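Local structure of ferric-siderophore receptor protein (Streptomyces coelicolor, 6ENK) at residues G62-G67 and V88-V93; A203-P208 and A269-P274; I263-R268 and G291-R296. The protein probably captures iron-loaded hydroxamate siderophores such as ferrioxamine B outside the membrane and delivers them for uptake, as a solute-binding protein of family 8. All coordinates share one frame; numbering follows the deposited sequence.

Interaction 1: residues G62-G67 and V88-V93; sequences GVEVKG and VDKVTV. With NA (sodium ion), chain C.
G67 and T92 pair as neighbours in a parallel bridge, where T92 N donates a straight hydrogen bond of 3.0 Å to K66 O (168° at the hydrogen) and G67 CA offers a C-H contact to T92 O. The bridge joins the loop leaving helix 52-59, just as it turns into strand 67-69, to the start of the edge strand 92-95. T92 N lies a little off the K66 carbonyl plane, and a water gives that oxygen a second hydrogen bond at 2.7 Å. The same water is 2.8 Å from T92 OG1; with OG1 beside its own backbone N (chi1 -63°), the hydroxyl lies on the K66 side and the water bridges backbone and side chain. V91 adds a lighter touch, its CG1 methyl resting 3.8 Å from V65 O, while V65 itself packs on I48, A50 and L58. The K66 amine is hydrogen-bonded to N47.

Farther out, E64 and K90 cross at about a right angle. The long salt bridge between E64 OE2 and K90 NZ measures 3.7 Å, and OE2 is nearer to K90 CE, at 3.4 Å, than to the charged nitrogen. The lysine bends at its last torsion (chi4 50°), which turns NZ aside and brings the methylene against the carboxylate. Next to K90, D89 O binds a sodium ion at 2.4 Å; three waters also bind the ion, two of them donating to the D89 carboxylate and one to K90 O.

Chemically, then, the pairing between these two segments is a single backbone bond with a water sharing its acceptor, T92 being also bonded to V68 of the sheet, whereas the exposed E64-K90 pair is likely to contribute only a weak, readily rearranged electrostatic attraction.

Interaction 2: residues A203-P208 and A269-P274; sequences AGSASP and ASTIQP. With BJ5 (desferrioxamine B), chain E.
I272 aims its side chain at strand 201-206 and runs along the strand's end: its CB sits 3.9 Å from A206 CB, and its CD1 reaches on to the S207-P208 peptide. With CG1 beside the backbone N (chi1 -53°) and the chain extended beyond it, the terminal methyl comes 3.6 Å from P208 N; the I272 and P208 side chains cross obliquely, CD1 3.8 Å from P208 CD. I277 touches both A206 and I272, and W252 touches A206.

Backbone atoms fix the two pieces beside it. I272 N donates to A206 O at 2.9 Å, nearly straight at the hydrogen but approaching from above the carbonyl plane, 41° out of it. A water accepts from A206 N and donates to I272 O at 2.8 Å, bridging the two backbones. T271 CG2 lies 3.6 Å from S205 OG, and the T271 hydroxyl bonds back to R268 O.

S205 stands between loop and ligand. Its OG, anti to the backbone N (chi1 -178°), bonds to D266 and lies 3.6 Å from C29 of desferrioxamine B. On the loop, S270 CB comes 3.3 Å from the ligand's terminal nitrogen N44.

The contact thus lies beside the siderophore site, which S205 and S270 reach. A strand end and the loop after the neighbouring parallel strand converge near the iron complex, in keeping with the ligand-binding cleft between the two lobes of periplasmic binding proteins of this family.

Interaction 3: residues I263-R268 and G291-R296; sequences IIMDDR and GQVIAR. With BJ5 (desferrioxamine B), chain E.
I264 and I294 lie side by side and point the same way, I264 CG2 only 3.5 Å from I294 CG1, at the close-packed heart of two parallel strands. On the other face M265 CG meets V293 CG1 at 3.8 Å. A ladder of four backbone bonds, straight at the hydrogen, from I263 N to Q292 O up to R296 N with M265 O at 2.8 Å, ties the strands, although the last donor stands 63° out of the M265 carbonyl plane.

Beyond this ladder the pairing slackens. D267 N bonds only weakly to R296 O, the methyl of exposed A295 points away from strand 262-266, and D267 directs its carboxylate to S297.

D266 CG lies anti to the backbone N (chi1 -168°), setting its carboxylate beside R268, which grips it side-on: NE meets the syn lone pair of OD1 at 3.0 Å, and NH2 meets OD2 at 2.9 Å. OD1 also accepts from R268 N, closing an Asx turn. R268 NH2 donates to O31 of desferrioxamine B at 2.9 Å and NH1 to O22 at 3.0 Å, both iron-ligating oxygens, while C23 lies over one guanidinium face, offset toward its rim; NH1 also pairs with E299. A leucine here would probably leave these oxygens without their donors and the D266 carboxylate without its charged mate.

R296 extends past I264 to D221. Strand 262-266 lies between 201-206 and the edge strand 293-296, with helix 220-227 against I264 and R296 and helix 286-289 against I263 and V293.

Interaction 1 comes first along the chain and closes before the others open, whereas the segments of interactions 2 and 3 alternate. Interaction 1 belongs to the parallel sheet with strands 67-69 and 92-95, its centre 27 Å from that of interaction 2 and 29 Å from that of interaction 3. Those two centres are 9 Å apart, and both contacts use the mixed sheet in which strands 201-206 and 262-266 are neighbours. G204 N and I264 O, 2.8 Å apart, join them. Interactions 2 and 3 both touch desferrioxamine B and so contribute to the same binding site, while interaction 1 shapes the edge of the other sheet.

Interaction 1: residues G62-G67 and V88-V93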
loop_
_atom_site.group_PDB
_atom_site.type_symbol
_atom_site.label_atom_id
_atom_site.label_comp_id
_atom_site.label_asym_id
_atom_site.label_seq_id
_atom_site.Cartn_x
_atom_site.Cartn_y
_atom_site.Cartn_z
ATOM N N GLY A 62 -4.833 15.220 9.373
ATOM C CA GLY A 62 -5.959 16.083 9.735
ATOM C C GLY A 62 -6.785 16.569 8.573
ATOM O O GLY A 62 -7.598 17.473 8.759
ATOM N N VAL A 63 -6.607 15.979 7.380
ATOM C CA VAL A 63 -7.395 16.344 6.199
ATOM C C VAL A 63 -8.554 15.347 6.009
ATOM O O VAL A 63 -8.322 14.150 5.794
ATOM C CB VAL A 63 -6.515 16.377 4.933
ATOM C CG1 VAL A 63 -7.329 16.741 3.692
ATOM C CG2 VAL A 63 -5.370 17.354 5.127
ATOM N N GLU A 64 -9.779 15.868 6.065
ATOM C CA GLU A 64 -11.002 15.091 5.885
ATOM C C GLU A 64 -11.325 14.999 4.397
ATOM O O GLU A 64 -11.080 15.942 3.620
ATOM C CB GLU A 64 -12.176 15.761 6.631
ATOM C CG GLU A 64 -13.477 14.958 6.692
ATOM C CD GLU A 64 -14.760 15.807 6.748
ATOM O OE1 GLU A 64 -14.823 16.944 6.213
ATOM O OE2 GLU A 64 -15.743 15.308 7.328
ATOM N N VAL A 65 -11.861 13.844 4.015
ATOM C CA VAL A 65 -12.310 13.578 2.666
ATOM C C VAL A 65 -13.828 13.332 2.751
ATOM O O VAL A 65 -14.335 12.897 3.790
ATOM C CB VAL A 65 -11.499 12.376 2.117
ATOM C CG1 VAL A 65 -12.022 11.876 0.812
ATOM C CG2 VAL A 65 -10.040 12.758 1.933
ATOM N N LYS A 66 -14.552 13.632 1.680
ATOM C CA LYS A 66 -16.008 13.458 1.655
ATOM C C LYS A 66 -16.416 12.082 1.150
ATOM O O LYS A 66 -17.379 11.501 1.658
ATOM C CB LYS A 66 -16.701 14.542 0.823
ATOM C CG LYS A 66 -16.604 15.960 1.392
ATOM C CD LYS A 66 -17.173 16.132 2.801
ATOM C CE LYS A 66 -16.945 17.539 3.341
ATOM N NZ LYS A 66 -17.525 18.590 2.461
ATOM N N GLY A 67 -15.700 11.574 0.150
ATOM C CA GLY A 67 -15.998 10.268 -0.412
ATOM C C GLY A 67 -14.745 9.438 -0.600
ATOM O O GLY A 67 -13.629 9.980 -0.805
ATOM N N VAL A 88 -15.342 5.248 9.040
ATOM C CA VAL A 88 -15.916 4.689 7.810
ATOM C C VAL A 88 -17.412 4.931 7.743
ATOM O O VAL A 88 -17.994 4.902 6.653
ATOM C CB VAL A 88 -15.596 3.190 7.621
ATOM C CG1 VAL A 88 -14.085 2.986 7.559
ATOM C CG2 VAL A 88 -16.252 2.330 8.686
ATOM N N ASP A 89 -18.031 5.194 8.897
ATOM C CA ASP A 89 -19.443 5.512 8.907
ATOM C C ASP A 89 -19.709 6.913 8.392
ATOM O O ASP A 89 -20.729 7.136 7.729
ATOM C CB ASP A 89 -20.068 5.331 10.294
ATOM C CG ASP A 89 -21.586 5.357 10.231
ATOM O OD1 ASP A 89 -22.166 4.579 9.416
ATOM O OD2 ASP A 89 -22.171 6.202 10.933
ATOM N N LYS A 90 -18.798 7.841 8.673
ATOM C CA LYS A 90 -18.977 9.244 8.331
ATOM C C LYS A 90 -18.815 9.500 6.824
ATOM O O LYS A 90 -19.654 10.177 6.196
ATOM C CB LYS A 90 -17.978 10.098 9.126
ATOM C CG LYS A 90 -18.153 11.603 8.972
ATOM C CD LYS A 90 -17.491 12.351 10.132
ATOM C CE LYS A 90 -17.391 13.854 9.892
ATOM N NZ LYS A 90 -18.686 14.471 9.469
ATOM N N VAL A 91 -17.734 8.960 6.260
ATOM C CA VAL A 91 -17.442 9.126 4.838
ATOM C C VAL A 91 -18.494 8.455 3.955
ATOM O O VAL A 91 -19.184 7.520 4.394
ATOM C CB VAL A 91 -16.028 8.606 4.435
ATOM C CG1 VAL A 91 -14.928 9.372 5.161
ATOM C CG2 VAL A 91 -15.876 7.105 4.660
ATOM N N THR A 92 -18.611 8.928 2.716
ATOM C CA THR A 92 -19.465 8.276 1.716
ATOM C C THR A 92 -18.633 7.244 0.931
ATOM O O THR A 92 -17.672 7.593 0.228
ATOM C CB THR A 92 -20.094 9.291 0.737
ATOM O OG1 THR A 92 -20.944 10.181 1.457
ATOM C CG2 THR A 92 -20.941 8.590 -0.336
ATOM N N VAL A 93 -19.001 5.972 1.034
ATOM C CA VAL A 93 -18.300 4.928 0.303
ATOM C C VAL A 93 -18.918 4.809 -1.099
ATOM O O VAL A 93 -20.093 4.476 -1.234
ATOM C CB VAL A 93 -18.337 3.592 1.061
ATOM C CG1 VAL A 93 -17.685 2.469 0.255
ATOM C CG2 VAL A 93 -17.698 3.755 2.426
HETATM NA NA NA C . -22.921 7.923 7.017
HETATM O O HOH W 1 -19.744 12.574 2.400
HETATM O O HOH W 2 -23.857 7.951 9.187
HETATM O O HOH W 3 -23.338 5.729 7.152
HETATM O O HOH W 4 -22.276 10.328 7.134
#

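Interaction 2: residues A203-P208 and A269-P274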
loop_
_atom_site.group_PDB
_atom_site.type_symbol
_atom_site.label_atom_id
_atom_site.label_comp_id
_atom_site.label_asym_id
_atom_site.label_seq_id
_atom_site.Cartn_x
_atom_site.Cartn_y
_atom_site.Cartn_z
ATOM N N ALA A 203 8.212 -12.383 -0.208
ATOM C CA ALA A 203 7.013 -11.547 -0.281
ATOM C C ALA A 203 5.978 -12.263 -1.151
ATOM O O ALA A 203 6.172 -12.447 -2.371
ATOM C CB ALA A 203 7.362 -10.177 -0.848
ATOM N N GLY A 204 4.896 -12.709 -0.502
ATOM C CA GLY A 204 3.880 -13.540 -1.137
ATOM C C GLY A 204 2.492 -12.910 -1.156
ATOM O O GLY A 204 2.228 -11.951 -0.458
ATOM N N SER A 205 1.628 -13.477 -1.977
ATOM C CA SER A 205 0.208 -13.114 -2.064
ATOM C C SER A 205 -0.529 -14.353 -2.546
ATOM O O SER A 205 -0.104 -14.984 -3.532
ATOM C CB SER A 205 0.018 -11.926 -3.046
ATOM O OG SER A 205 -1.349 -11.516 -3.132
ATOM N N ALA A 206 -1.622 -14.708 -1.871
ATOM C CA ALA A 206 -2.388 -15.918 -2.149
ATOM C C ALA A 206 -3.711 -15.624 -2.869
ATOM O O ALA A 206 -4.434 -14.684 -2.525
ATOM C CB ALA A 206 -2.668 -16.673 -0.849
ATOM N N SER A 207 -3.994 -16.437 -3.877
ATOM C CA SER A 207 -5.290 -16.493 -4.546
ATOM C C SER A 207 -5.641 -17.959 -4.778
ATOM O O SER A 207 -4.779 -18.830 -4.634
ATOM C CB SER A 207 -5.253 -15.761 -5.889
ATOM O OG SER A 207 -4.500 -16.490 -6.830
ATOM N N PRO A 208 -6.901 -18.243 -5.154
ATOM C CA PRO A 208 -7.247 -19.651 -5.396
ATOM C C PRO A 208 -6.442 -20.287 -6.512
ATOM O O PRO A 208 -5.968 -21.386 -6.345
ATOM C CB PRO A 208 -8.730 -19.585 -5.761
ATOM C CG PRO A 208 -9.225 -18.390 -4.995
ATOM C CD PRO A 208 -8.102 -17.396 -5.065
ATOM N N ALA A 269 -7.814 -7.047 0.684
ATOM C CA ALA A 269 -9.124 -7.688 0.587
ATOM C C ALA A 269 -9.290 -8.604 -0.620
ATOM O O ALA A 269 -10.144 -9.470 -0.610
ATOM C CB ALA A 269 -10.215 -6.624 0.565
ATOM N N SER A 270 -8.504 -8.393 -1.670
ATOM C CA SER A 270 -8.570 -9.264 -2.849
ATOM C C SER A 270 -7.870 -10.631 -2.666
ATOM O O SER A 270 -7.917 -11.461 -3.559
ATOM C CB SER A 270 -7.986 -8.523 -4.046
ATOM O OG SER A 270 -6.741 -7.922 -3.722
ATOM N N THR A 271 -7.251 -10.879 -1.513
ATOM C CA THR A 271 -6.264 -11.953 -1.388
ATOM C C THR A 271 -6.602 -12.825 -0.196
ATOM O O THR A 271 -7.231 -12.384 0.770
ATOM C CB THR A 271 -4.825 -11.381 -1.226
ATOM O OG1 THR A 271 -4.638 -10.847 0.090
ATOM C CG2 THR A 271 -4.567 -10.299 -2.256
ATOM N N ILE A 272 -6.184 -14.081 -0.269
ATOM C CA ILE A 272 -6.442 -15.022 0.808
ATOM C C ILE A 272 -5.404 -14.796 1.886
ATOM O O ILE A 272 -4.186 -14.851 1.628
ATOM C CB ILE A 272 -6.381 -16.493 0.344
ATOM C CG1 ILE A 272 -7.301 -16.744 -0.862
ATOM C CG2 ILE A 272 -6.729 -17.409 1.506
ATOM C CD1 ILE A 272 -7.063 -18.096 -1.512
ATOM N N GLN A 273 -5.892 -14.602 3.109
ATOM C CA GLN A 273 -5.041 -14.361 4.268
ATOM C C GLN A 273 -4.447 -15.667 4.803
ATOM O O GLN A 273 -5.058 -16.740 4.674
ATOM C CB GLN A 273 -5.830 -13.566 5.344
ATOM C CG GLN A 273 -6.283 -12.192 4.845
ATOM C CD GLN A 273 -5.095 -11.406 4.290
ATOM O OE1 GLN A 273 -4.220 -11.004 5.055
ATOM N NE2 GLN A 273 -5.019 -11.259 2.955
ATOM N N PRO A 274 -3.230 -15.595 5.390
ATOM C CA PRO A 274 -2.513 -16.835 5.700
ATOM C C PRO A 274 -3.259 -17.812 6.594
ATOM O O PRO A 274 -3.171 -19.022 6.346
ATOM C CB PRO A 274 -1.224 -16.368 6.383
ATOM C CG PRO A 274 -1.070 -14.926 6.072
ATOM C CD PRO A 274 -2.379 -14.393 5.553
HETATM FE FE BJ5 E . -2.416 -6.587 -8.150
HETATM O O11 BJ5 E . -4.213 -6.536 -7.310
HETATM O O12 BJ5 E . -3.146 -5.351 -9.528
HETATM O O21 BJ5 E . -0.640 -6.564 -9.001
HETATM O O22 BJ5 E . -1.785 -5.002 -7.147
HETATM O O31 BJ5 E . -1.750 -7.861 -6.777
HETATM O O32 BJ5 E . -3.002 -8.222 -9.138
HETATM N N11 BJ5 E . -4.809 -5.559 -7.951
HETATM C C11 BJ5 E . -4.390 -5.110 -9.239
HETATM C C12 BJ5 E . -5.191 -4.297 -10.205
HETATM C C13 BJ5 E . -4.793 -4.554 -11.661
HETATM C C14 BJ5 E . -3.726 -3.604 -12.162
HETATM O O13 BJ5 E . -4.010 -2.605 -12.822
HETATM N N12 BJ5 E . -2.460 -3.934 -11.909
HETATM C C15 BJ5 E . -1.318 -3.355 -12.617
HETATM C C16 BJ5 E . -0.444 -2.500 -11.736
HETATM C C18 BJ5 E . 0.855 -4.421 -10.634
HETATM C C17 BJ5 E . 0.042 -3.158 -10.450
HETATM C C19 BJ5 E . 1.184 -5.119 -9.324
HETATM N N21 BJ5 E . -0.029 -5.493 -8.572
HETATM C C21 BJ5 E . -0.534 -4.747 -7.450
HETATM C C22 BJ5 E . 0.141 -3.627 -6.727
HETATM C C23 BJ5 E . 0.496 -3.967 -5.281
HETATM C C24 BJ5 E . 1.495 -5.088 -5.170
HETATM O O23 BJ5 E . 2.697 -4.886 -5.239
HETATM N N22 BJ5 E . 0.999 -6.308 -4.976
HETATM C C25 BJ5 E . 1.791 -7.484 -4.634
HETATM C C26 BJ5 E . 1.044 -8.758 -4.917
HETATM C C27 BJ5 E . 0.986 -9.126 -6.390
HETATM C C28 BJ5 E . 0.116 -10.324 -6.716
HETATM C C29 BJ5 E . -1.370 -10.125 -6.428
HETATM N N31 BJ5 E . -1.952 -9.057 -7.252
HETATM C C31 BJ5 E . -2.569 -9.304 -8.504
HETATM C C32 BJ5 E . -2.714 -10.658 -9.140
HETATM C C39 BJ5 E . -5.971 -4.980 -7.289
HETATM C C40 BJ5 E . -7.106 -5.963 -7.163
HETATM C C41 BJ5 E . -7.316 -6.846 -8.391
HETATM C C42 BJ5 E . -8.756 -6.960 -8.878
HETATM C C43 BJ5 E . -9.450 -8.243 -8.465
HETATM N N44 BJ5 E . -9.017 -8.748 -7.165
HETATM O O HOH W 5 -2.232 -13.094 0.684
#

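Interaction 3: residues I263-R268 and G291-R296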
loop_
_atom_site.group_PDB
_atom_site.type_symbol
_atom_site.label_atom_id
_atom_site.label_comp_id
_atom_site.label_asym_id
_atom_site.label_seq_id
_atom_site.Cartn_x
_atom_site.Cartn_y
_atom_site.Cartn_z
ATOM N N ILE A 263 8.035 -15.265 5.738
ATOM C CA ILE A 263 7.120 -14.987 4.615
ATOM C C ILE A 263 6.243 -13.802 4.997
ATOM O O ILE A 263 5.621 -13.799 6.083
ATOM C CB ILE A 263 6.243 -16.201 4.251
ATOM C CG1 ILE A 263 7.149 -17.368 3.799
ATOM C CG2 ILE A 263 5.301 -15.835 3.111
ATOM C CD1 ILE A 263 6.449 -18.700 3.675
ATOM N N ILE A 264 6.237 -12.780 4.140
ATOM C CA ILE A 264 5.383 -11.615 4.339
ATOM C C ILE A 264 4.259 -11.721 3.291
ATOM O O ILE A 264 4.518 -11.847 2.083
ATOM C CB ILE A 264 6.162 -10.262 4.356
ATOM C CG1 ILE A 264 6.805 -9.906 2.998
ATOM C CG2 ILE A 264 7.220 -10.257 5.449
ATOM C CD1 ILE A 264 7.519 -8.561 3.045
ATOM N N MET A 265 3.031 -11.802 3.781
ATOM C CA MET A 265 1.859 -12.121 2.959
ATOM C C MET A 265 0.964 -10.893 2.796
ATOM O O MET A 265 0.558 -10.274 3.777
ATOM C CB MET A 265 1.056 -13.290 3.567
ATOM C CG MET A 265 1.751 -14.654 3.452
ATOM S SD MET A 265 2.092 -15.131 1.742
ATOM C CE MET A 265 0.444 -15.532 1.175
ATOM N N ASP A 266 0.690 -10.557 1.537
ATOM C CA ASP A 266 -0.297 -9.575 1.129
ATOM C C ASP A 266 -1.562 -9.622 2.029
ATOM O O ASP A 266 -2.190 -10.670 2.205
ATOM C CB ASP A 266 -0.641 -9.857 -0.329
ATOM C CG ASP A 266 -1.445 -8.781 -1.013
ATOM O OD1 ASP A 266 -1.936 -7.788 -0.427
ATOM O OD2 ASP A 266 -1.563 -8.946 -2.249
ATOM N N ASP A 267 -1.912 -8.451 2.561
ATOM C CA ASP A 267 -3.013 -8.261 3.509
ATOM C C ASP A 267 -4.310 -7.722 2.898
ATOM O O ASP A 267 -5.285 -7.485 3.616
ATOM C CB ASP A 267 -2.536 -7.355 4.672
ATOM C CG ASP A 267 -2.184 -5.912 4.236
ATOM O OD1 ASP A 267 -2.225 -5.583 3.031
ATOM O OD2 ASP A 267 -1.851 -5.099 5.117
ATOM N N ARG A 268 -4.332 -7.521 1.579
ATOM C CA ARG A 268 -5.437 -6.811 0.945
ATOM C C ARG A 268 -6.670 -7.703 0.767
ATOM O O ARG A 268 -6.572 -8.927 0.677
ATOM C CB ARG A 268 -4.992 -6.218 -0.402
ATOM C CG ARG A 268 -3.943 -5.103 -0.245
ATOM C CD ARG A 268 -3.417 -4.581 -1.560
ATOM N NE ARG A 268 -2.823 -5.673 -2.307
ATOM C CZ ARG A 268 -2.758 -5.789 -3.630
ATOM N NH1 ARG A 268 -3.174 -4.822 -4.441
ATOM N NH2 ARG A 268 -2.212 -6.890 -4.135
ATOM N N GLY A 291 5.870 -20.724 12.454
ATOM C CA GLY A 291 5.147 -19.500 12.811
ATOM C C GLY A 291 5.827 -18.203 12.404
ATOM O O GLY A 291 5.668 -17.188 13.074
ATOM N N GLN A 292 6.564 -18.216 11.290
ATOM C CA GLN A 292 7.330 -17.041 10.851
ATOM C C GLN A 292 6.679 -16.438 9.606
ATOM O O GLN A 292 7.352 -16.133 8.623
ATOM C CB GLN A 292 8.814 -17.419 10.632
ATOM C CG GLN A 292 9.454 -17.892 11.945
ATOM C CD GLN A 292 10.910 -18.310 11.904
ATOM O OE1 GLN A 292 11.464 -18.617 12.956
ATOM N NE2 GLN A 292 11.533 -18.375 10.726
ATOM N N VAL A 293 5.353 -16.262 9.675
ATOM C CA VAL A 293 4.589 -15.588 8.634
ATOM C C VAL A 293 3.980 -14.343 9.274
ATOM O O VAL A 293 3.346 -14.449 10.351
ATOM C CB VAL A 293 3.426 -16.478 8.128
ATOM C CG1 VAL A 293 2.652 -15.786 7.019
ATOM C CG2 VAL A 293 3.947 -17.837 7.682
ATOM N N ILE A 294 4.157 -13.193 8.619
ATOM C CA ILE A 294 3.530 -11.928 9.028
ATOM C C ILE A 294 2.855 -11.281 7.816
ATOM O O ILE A 294 2.922 -11.815 6.722
ATOM C CB ILE A 294 4.562 -10.952 9.640
ATOM C CG1 ILE A 294 5.598 -10.501 8.588
ATOM C CG2 ILE A 294 5.251 -11.589 10.862
ATOM C CD1 ILE A 294 6.426 -9.307 9.006
ATOM N N ALA A 295 2.227 -10.131 8.041
ATOM C CA ALA A 295 1.593 -9.352 7.000
ATOM C C ALA A 295 2.621 -8.523 6.194
ATOM O O ALA A 295 3.607 -8.029 6.732
ATOM C CB ALA A 295 0.529 -8.452 7.613
ATOM N N ARG A 296 2.373 -8.406 4.888
ATOM C CA ARG A 296 2.911 -7.341 4.063
ATOM C C ARG A 296 1.752 -6.477 3.638
ATOM O O ARG A 296 0.697 -7.021 3.275
ATOM C CB ARG A 296 3.528 -7.902 2.795
ATOM C CG ARG A 296 4.061 -6.805 1.878
ATOM C CD ARG A 296 4.507 -7.339 0.537
ATOM N NE ARG A 296 4.758 -6.187 -0.317
ATOM C CZ ARG A 296 4.772 -6.170 -1.648
ATOM N NH1 ARG A 296 4.521 -7.261 -2.365
ATOM N NH2 ARG A 296 4.978 -5.009 -2.270
HETATM FE FE BJ5 E . -2.416 -6.587 -8.150
HETATM O O11 BJ5 E . -4.213 -6.536 -7.310
HETATM O O12 BJ5 E . -3.146 -5.351 -9.528
HETATM O O21 BJ5 E . -0.640 -6.564 -9.001
HETATM O O22 BJ5 E . -1.785 -5.002 -7.147
HETATM O O31 BJ5 E . -1.750 -7.861 -6.777
HETATM O O32 BJ5 E . -3.002 -8.222 -9.138
HETATM N N11 BJ5 E . -4.809 -5.559 -7.951
HETATM C C11 BJ5 E . -4.390 -5.110 -9.239
HETATM C C12 BJ5 E . -5.191 -4.297 -10.205
HETATM C C13 BJ5 E . -4.793 -4.554 -11.661
HETATM C C14 BJ5 E . -3.726 -3.604 -12.162
HETATM O O13 BJ5 E . -4.010 -2.605 -12.822
HETATM N N12 BJ5 E . -2.460 -3.934 -11.909
HETATM C C15 BJ5 E . -1.318 -3.355 -12.617
HETATM C C16 BJ5 E . -0.444 -2.500 -11.736
HETATM C C18 BJ5 E . 0.855 -4.421 -10.634
HETATM C C17 BJ5 E . 0.042 -3.158 -10.450
HETATM C C19 BJ5 E . 1.184 -5.119 -9.324
HETATM N N21 BJ5 E . -0.029 -5.493 -8.572
HETATM C C21 BJ5 E . -0.534 -4.747 -7.450
HETATM C C22 BJ5 E . 0.141 -3.627 -6.727
HETATM C C23 BJ5 E . 0.496 -3.967 -5.281
HETATM C C24 BJ5 E . 1.495 -5.088 -5.170
HETATM O O23 BJ5 E . 2.697 -4.886 -5.239
HETATM N N22 BJ5 E . 0.999 -6.308 -4.976
HETATM C C25 BJ5 E . 1.791 -7.484 -4.634
HETATM C C26 BJ5 E . 1.044 -8.758 -4.917
HETATM C C27 BJ5 E . 0.986 -9.126 -6.390
HETATM C C28 BJ5 E . 0.116 -10.324 -6.716
HETATM C C29 BJ5 E . -1.370 -10.125 -6.428
HETATM N N31 BJ5 E . -1.952 -9.057 -7.252
HETATM C C31 BJ5 E . -2.569 -9.304 -8.504
HETATM C C32 BJ5 E . -2.714 -10.658 -9.140
HETATM C C39 BJ5 E . -5.971 -4.980 -7.289
HETATM C C40 BJ5 E . -7.106 -5.963 -7.163
HETATM C C41 BJ5 E . -7.316 -6.846 -8.391
HETATM C C42 BJ5 E . -8.756 -6.960 -8.878
HETATM C C43 BJ5 E . -9.450 -8.243 -8.465
HETATM N N44 BJ5 E . -9.017 -8.748 -7.165
#